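Local coordinates for tailspike protein (Siphovirus 9NA, PDB 3RIQ), which binds the lipopolysaccharide receptor of Salmonella and probably cleaves its O-antigen chains as an endorhamnosidase, working as a trimer of beta-helical subunits, at residues I315-C320 against V337-A342; I333-V338 against I356-V361. All blocks are in the same frame, centred on the assembly; numbering follows the deposited sequence.

In the fold
Contacts 1 and 2 sit next to each other on successive rungs of the right-handed beta-helix, near the middle of the chain, with centres about 11 Å apart. Strand 333-340 is common to both: its later half pairs with strand 311-318 in contact 1, and its earlier half with strand 355-362 in contact 2, Val337 and Val338 belonging to both. The seam is tied by probable backbone hydrogen bonds, Thr339 N to Thr360 O and Ile315 N to Asn336 O, each 2.9 Å. Residues of both contacts pack against the second subunit, so the face carrying Ile316, Val338 and Thr360 lies at the trimer interface, where contact 2 also meets the third subunit.

Contact 1 of 2, residues I315-C320 against V337-A342; sequences IITRDC and VVTYEA
Arg318 and Glu341 meet at the end of the paired strands: Arg318 NH1 reaches Glu341 OE2 at 3.2 Å, a salt bridge whose hydrogen bond is bent, 138° at the hydrogen. The carboxylate oxygen is approached on its syn side, somewhat above the carboxylate plane, while it lies close to the plane of the guanidinium; the two flat groups are turned 42° apart. The arginine chain leaves its backbone extended and folds at chi3 (75°), which swings the guanidinium back alongside the glutamate. A water bridges the three charged groups, accepting from Arg318 NH1 and donating to Asp319 OD2 and Glu341 OE1. The carboxylates of Asp319 and Glu341 stack nearly parallel, with Asp319 OD1 and Glu341 OE1 3.8 Å apart; Lys366 forms salt bridges to both oxygens, which probably offsets the repulsion, and His343 also bonds Asp319.

Behind this cluster runs parallel pairing in exact register, as between successive coils of a right-handed beta-helix. Thr317 uses both its N and its O, donating to Val338 O and accepting from Tyr340 N (2.9 Å from Thr317 O). Asp319 N then bonds Tyr340 O at 2.8 Å, and both chains turn here, Asp319 and Glu341 having positive phi.

On the face of Ile315 and Thr317, like side chains lie in rows: Ile315 CB is 4.1 Å from Val337 CG2, and Thr317 OG1 rests 3.4 Å from Thr339 CG2. Each threonine hydroxyl has its own polar partner, Gly324 O for Thr317 and Gly346 O for Thr339. A second water donates to Thr317 OG1 and Tyr340 O and accepts from Cys320 N. On the other face, Ile316 CG1 lies beside Val338 CB, and Ile316, Arg318, Val338 and Tyr340 pack against the second subunit.

Contact 2 of 2, residues I333-V338 against I356-V361; sequences IIDNVV and ITNITV
Asp335 OD1 takes two hydrogen bonds from the neighbouring strand. Thr357 OG1 donates to it at a short 2.5 Å, arriving on the anti side and 25° out of the carboxylate plane, while Asn358 ND2 donates at 2.9 Å along a nearly straight N-H, using the syn lone pair. The oxygen lies in the plane of the Asn358 amide, yet that amide stands steeply (74°) to the carboxylate. With CG anti to the backbone N (chi1 178°), the carboxylate is carried toward the Thr357 and Asn358 side chains, and two donors on OD1 should limit its rotation. A water donates to Thr357 OG1 and also to Ile334 O, tying the hydroxyl to the backbone.

Beneath these groups the strands bend together. Asn336 and Asn358 both have positive phi, and two consecutive amides bond consecutive carbonyls: Asn336 N to Thr357 O at 3.0 Å and Val337 N to Asn358 O at 3.2 Å. Ile334 and Val337, three residues apart, therefore fall on the same face. There Ile359 curls its CD1 over to lie 3.7 Å from Val337 CB, and the same methyl comes within 4.3 Å of Ile334 CG2. Ile374 and Ile385 continue this apolar packing around Ile359. The opposite face meets other chains, with Asp335 against Val338 of the third subunit and Thr357 against Tyr340 of that subunit.

Asn336 ND2 hydrogen-bonds Asn314 OD1 one coil earlier, while Asn358, one coil later, turns its amide to Asp335 instead; the Asn336-Asn314 bond resembles one step of an asparagine ladder of the parallel beta-helix.

Contact 1 of 2, residues I315-C320 against V337-A342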
loop_
_atom_site.group_PDB
_atom_site.type_symbol
_atom_site.label_atom_id
_atom_site.label_comp_id
_atom_site.label_asym_id
_atom_site.label_seq_id
_atom_site.Cartn_x
_atom_site.Cartn_y
_atom_site.Cartn_z
ATOM N N ILE A 315 -1.911 4.496 -6.362
ATOM C CA ILE A 315 -1.655 5.657 -7.229
ATOM C C ILE A 315 -1.109 6.774 -6.343
ATOM O O ILE A 315 -1.572 6.953 -5.198
ATOM C CB ILE A 315 -2.972 6.152 -7.845
ATOM C CG1 ILE A 315 -3.699 5.015 -8.564
ATOM C CG2 ILE A 315 -2.734 7.373 -8.753
ATOM C CD1 ILE A 315 -2.960 4.371 -9.760
ATOM N N ILE A 316 -0.147 7.546 -6.843
ATOM C CA ILE A 316 0.287 8.763 -6.125
ATOM C C ILE A 316 0.482 9.866 -7.156
ATOM O O ILE A 316 1.120 9.629 -8.198
ATOM C CB ILE A 316 1.568 8.528 -5.272
ATOM C CG1 ILE A 316 1.925 9.820 -4.499
ATOM C CG2 ILE A 316 2.748 8.003 -6.123
ATOM C CD1 ILE A 316 3.028 9.635 -3.450
ATOM N N THR A 317 -0.063 11.055 -6.904
ATOM C CA THR A 317 0.102 12.173 -7.851
ATOM C C THR A 317 0.503 13.412 -7.111
ATOM O O THR A 317 0.131 13.583 -5.952
ATOM C CB THR A 317 -1.166 12.424 -8.732
ATOM O OG1 THR A 317 -2.124 13.208 -8.005
ATOM C CG2 THR A 317 -1.798 11.080 -9.182
ATOM N N ARG A 318 1.290 14.270 -7.758
ATOM C CA ARG A 318 1.804 15.471 -7.066
ATOM C C ARG A 318 1.766 16.687 -7.963
ATOM O O ARG A 318 2.343 16.673 -9.072
ATOM C CB ARG A 318 3.245 15.237 -6.565
ATOM C CG ARG A 318 3.761 16.370 -5.662
ATOM C CD ARG A 318 5.313 16.347 -5.432
ATOM N NE ARG A 318 6.059 16.831 -6.620
ATOM C CZ ARG A 318 6.263 18.117 -6.906
ATOM N NH1 ARG A 318 5.749 19.048 -6.112
ATOM N NH2 ARG A 318 6.947 18.476 -8.008
ATOM N N ASP A 319 1.124 17.747 -7.459
ATOM C CA ASP A 319 1.117 19.081 -8.099
ATOM C C ASP A 319 0.584 19.033 -9.559
ATOM O O ASP A 319 1.096 19.737 -10.451
ATOM C CB ASP A 319 2.544 19.700 -8.009
ATOM C CG ASP A 319 2.575 21.215 -8.193
ATOM O OD1 ASP A 319 1.537 21.911 -7.994
ATOM O OD2 ASP A 319 3.680 21.722 -8.538
ATOM N N CYS A 320 -0.452 18.229 -9.774
ATOM C CA CYS A 320 -1.118 18.176 -11.055
ATOM C C CYS A 320 -2.060 19.365 -11.195
ATOM O O CYS A 320 -2.719 19.752 -10.226
ATOM C CB CYS A 320 -1.882 16.861 -11.163
ATOM S SG CYS A 320 -0.720 15.411 -11.199
ATOM N N VAL A 337 -4.977 5.590 -2.932
ATOM C CA VAL A 337 -4.709 6.715 -3.827
ATOM C C VAL A 337 -4.280 7.872 -2.948
ATOM O O VAL A 337 -4.995 8.228 -2.005
ATOM C CB VAL A 337 -5.962 7.106 -4.640
ATOM C CG1 VAL A 337 -5.714 8.380 -5.459
ATOM C CG2 VAL A 337 -6.417 5.922 -5.549
ATOM N N VAL A 338 -3.120 8.451 -3.264
ATOM C CA VAL A 338 -2.562 9.574 -2.475
ATOM C C VAL A 338 -2.349 10.729 -3.429
ATOM O O VAL A 338 -1.678 10.549 -4.447
ATOM C CB VAL A 338 -1.175 9.177 -1.859
ATOM C CG1 VAL A 338 -0.488 10.356 -1.172
ATOM C CG2 VAL A 338 -1.332 7.965 -0.909
ATOM N N THR A 339 -2.945 11.896 -3.161
ATOM C CA THR A 339 -2.675 13.039 -4.012
ATOM C C THR A 339 -2.233 14.224 -3.188
ATOM O O THR A 339 -2.825 14.491 -2.136
ATOM C CB THR A 339 -3.862 13.414 -4.950
ATOM O OG1 THR A 339 -4.895 14.118 -4.228
ATOM C CG2 THR A 339 -4.436 12.163 -5.668
ATOM N N TYR A 340 -1.197 14.910 -3.678
ATOM C CA TYR A 340 -0.652 16.127 -3.071
ATOM C C TYR A 340 -0.797 17.278 -4.060
ATOM O O TYR A 340 -0.487 17.117 -5.253
ATOM C CB TYR A 340 0.853 15.963 -2.788
ATOM C CG TYR A 340 1.153 15.260 -1.494
ATOM C CD1 TYR A 340 1.261 16.002 -0.310
ATOM C CD2 TYR A 340 1.260 13.872 -1.428
ATOM C CE1 TYR A 340 1.492 15.383 0.905
ATOM C CE2 TYR A 340 1.523 13.218 -0.213
ATOM C CZ TYR A 340 1.616 14.001 0.960
ATOM O OH TYR A 340 1.798 13.441 2.200
ATOM N N GLU A 341 -1.171 18.450 -3.556
ATOM C CA GLU A 341 -1.086 19.720 -4.337
ATOM C C GLU A 341 -1.891 19.681 -5.636
ATOM O O GLU A 341 -1.571 20.395 -6.586
ATOM C CB GLU A 341 0.396 20.086 -4.640
ATOM C CG GLU A 341 1.272 20.505 -3.445
ATOM C CD GLU A 341 2.711 20.653 -3.951
ATOM O OE1 GLU A 341 3.017 21.696 -4.477
ATOM O OE2 GLU A 341 3.511 19.672 -3.955
ATOM N N ALA A 342 -2.975 18.904 -5.694
ATOM C CA ALA A 342 -3.866 19.010 -6.877
ATOM C C ALA A 342 -4.405 20.441 -6.965
ATOM O O ALA A 342 -4.829 21.009 -5.939
ATOM C CB ALA A 342 -5.016 18.036 -6.768
HETATM O O HOH W 1 -1.785 16.116 -7.747
HETATM O O HOH W 2 5.251 21.885 -6.310
#

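Contact 2 of 2, residues I333-V338 against I356-V361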
loop_
_atom_site.group_PDB
_atom_site.type_symbol
_atom_site.label_atom_id
_atom_site.label_comp_id
_atom_site.label_asym_id
_atom_site.label_seq_id
_atom_site.Cartn_x
_atom_site.Cartn_y
_atom_site.Cartn_z
ATOM N N ILE A 333 -13.245 -0.617 -8.504
ATOM C CA ILE A 333 -12.584 -0.778 -7.183
ATOM C C ILE A 333 -11.382 0.140 -7.156
ATOM O O ILE A 333 -10.545 0.065 -8.038
ATOM C CB ILE A 333 -12.189 -2.259 -6.916
ATOM C CG1 ILE A 333 -13.449 -3.105 -6.815
ATOM C CG2 ILE A 333 -11.322 -2.365 -5.648
ATOM C CD1 ILE A 333 -13.198 -4.617 -6.809
ATOM N N ILE A 334 -11.345 1.049 -6.181
ATOM C CA ILE A 334 -10.252 2.010 -6.042
ATOM C C ILE A 334 -9.681 1.845 -4.658
ATOM O O ILE A 334 -10.420 1.962 -3.680
ATOM C CB ILE A 334 -10.713 3.499 -6.248
ATOM C CG1 ILE A 334 -11.343 3.696 -7.622
ATOM C CG2 ILE A 334 -9.515 4.455 -6.103
ATOM C CD1 ILE A 334 -12.852 3.507 -7.644
ATOM N N ASP A 335 -8.384 1.554 -4.556
ATOM C CA ASP A 335 -7.740 1.393 -3.246
ATOM C C ASP A 335 -6.358 2.023 -3.225
ATOM O O ASP A 335 -5.564 1.770 -4.135
ATOM C CB ASP A 335 -7.612 -0.110 -2.858
ATOM C CG ASP A 335 -6.892 -0.291 -1.526
ATOM O OD1 ASP A 335 -7.390 0.294 -0.517
ATOM O OD2 ASP A 335 -5.812 -0.926 -1.457
ATOM N N ASN A 336 -6.069 2.821 -2.193
ATOM C CA ASN A 336 -4.738 3.388 -2.007
ATOM C C ASN A 336 -4.391 4.412 -3.082
ATOM O O ASN A 336 -3.621 4.149 -4.021
ATOM C CB ASN A 336 -3.639 2.321 -1.858
ATOM C CG ASN A 336 -2.285 2.945 -1.526
ATOM O OD1 ASN A 336 -2.201 4.144 -1.245
ATOM N ND2 ASN A 336 -1.211 2.153 -1.622
ATOM N N VAL A 337 -4.977 5.590 -2.932
ATOM C CA VAL A 337 -4.709 6.715 -3.827
ATOM C C VAL A 337 -4.280 7.872 -2.948
ATOM O O VAL A 337 -4.995 8.228 -2.005
ATOM C CB VAL A 337 -5.962 7.106 -4.640
ATOM C CG1 VAL A 337 -5.714 8.380 -5.459
ATOM C CG2 VAL A 337 -6.417 5.922 -5.549
ATOM N N VAL A 338 -3.120 8.451 -3.264
ATOM C CA VAL A 338 -2.562 9.574 -2.475
ATOM C C VAL A 338 -2.349 10.729 -3.429
ATOM O O VAL A 338 -1.678 10.549 -4.447
ATOM C CB VAL A 338 -1.175 9.177 -1.859
ATOM C CG1 VAL A 338 -0.488 10.356 -1.172
ATOM C CG2 VAL A 338 -1.332 7.965 -0.909
ATOM N N ILE A 356 -14.381 2.546 -2.698
ATOM C CA ILE A 356 -13.253 3.478 -2.583
ATOM C C ILE A 356 -12.634 3.348 -1.214
ATOM O O ILE A 356 -13.314 3.586 -0.217
ATOM C CB ILE A 356 -13.753 4.942 -2.752
ATOM C CG1 ILE A 356 -14.465 5.141 -4.093
ATOM C CG2 ILE A 356 -12.620 5.953 -2.630
ATOM C CD1 ILE A 356 -15.197 6.462 -4.217
ATOM N N THR A 357 -11.361 2.988 -1.163
ATOM C CA THR A 357 -10.689 2.782 0.119
ATOM C C THR A 357 -9.305 3.367 0.173
ATOM O O THR A 357 -8.628 3.439 -0.827
ATOM C CB THR A 357 -10.574 1.263 0.487
ATOM O OG1 THR A 357 -9.915 0.540 -0.557
ATOM C CG2 THR A 357 -11.946 0.634 0.718
ATOM N N ASN A 358 -8.912 3.807 1.370
ATOM C CA ASN A 358 -7.524 4.243 1.627
ATOM C C ASN A 358 -7.078 5.394 0.746
ATOM O O ASN A 358 -6.076 5.322 0.023
ATOM C CB ASN A 358 -6.592 3.027 1.576
ATOM C CG ASN A 358 -6.914 2.045 2.683
ATOM O OD1 ASN A 358 -6.952 2.438 3.856
ATOM N ND2 ASN A 358 -7.237 0.821 2.328
ATOM N N ILE A 359 -7.851 6.473 0.792
ATOM C CA ILE A 359 -7.567 7.686 0.037
ATOM C C ILE A 359 -6.927 8.709 0.953
ATOM O O ILE A 359 -7.442 8.912 2.058
ATOM C CB ILE A 359 -8.874 8.298 -0.522
ATOM C CG1 ILE A 359 -9.679 7.255 -1.281
ATOM C CG2 ILE A 359 -8.579 9.520 -1.395
ATOM C CD1 ILE A 359 -8.997 6.676 -2.506
ATOM N N THR A 360 -5.843 9.358 0.512
ATOM C CA THR A 360 -5.168 10.419 1.268
ATOM C C THR A 360 -5.057 11.615 0.332
ATOM O O THR A 360 -4.444 11.500 -0.732
ATOM C CB THR A 360 -3.775 9.953 1.719
ATOM O OG1 THR A 360 -3.941 8.807 2.575
ATOM C CG2 THR A 360 -3.073 11.045 2.532
ATOM N N VAL A 361 -5.682 12.733 0.690
ATOM C CA VAL A 361 -5.624 13.946 -0.121
ATOM C C VAL A 361 -5.035 15.055 0.721
ATOM O O VAL A 361 -5.588 15.376 1.782
ATOM C CB VAL A 361 -7.032 14.352 -0.657
ATOM C CG1 VAL A 361 -7.020 15.790 -1.247
ATOM C CG2 VAL A 361 -7.543 13.324 -1.695
HETATM O O HOH W 3 -11.300 -0.571 -2.602
#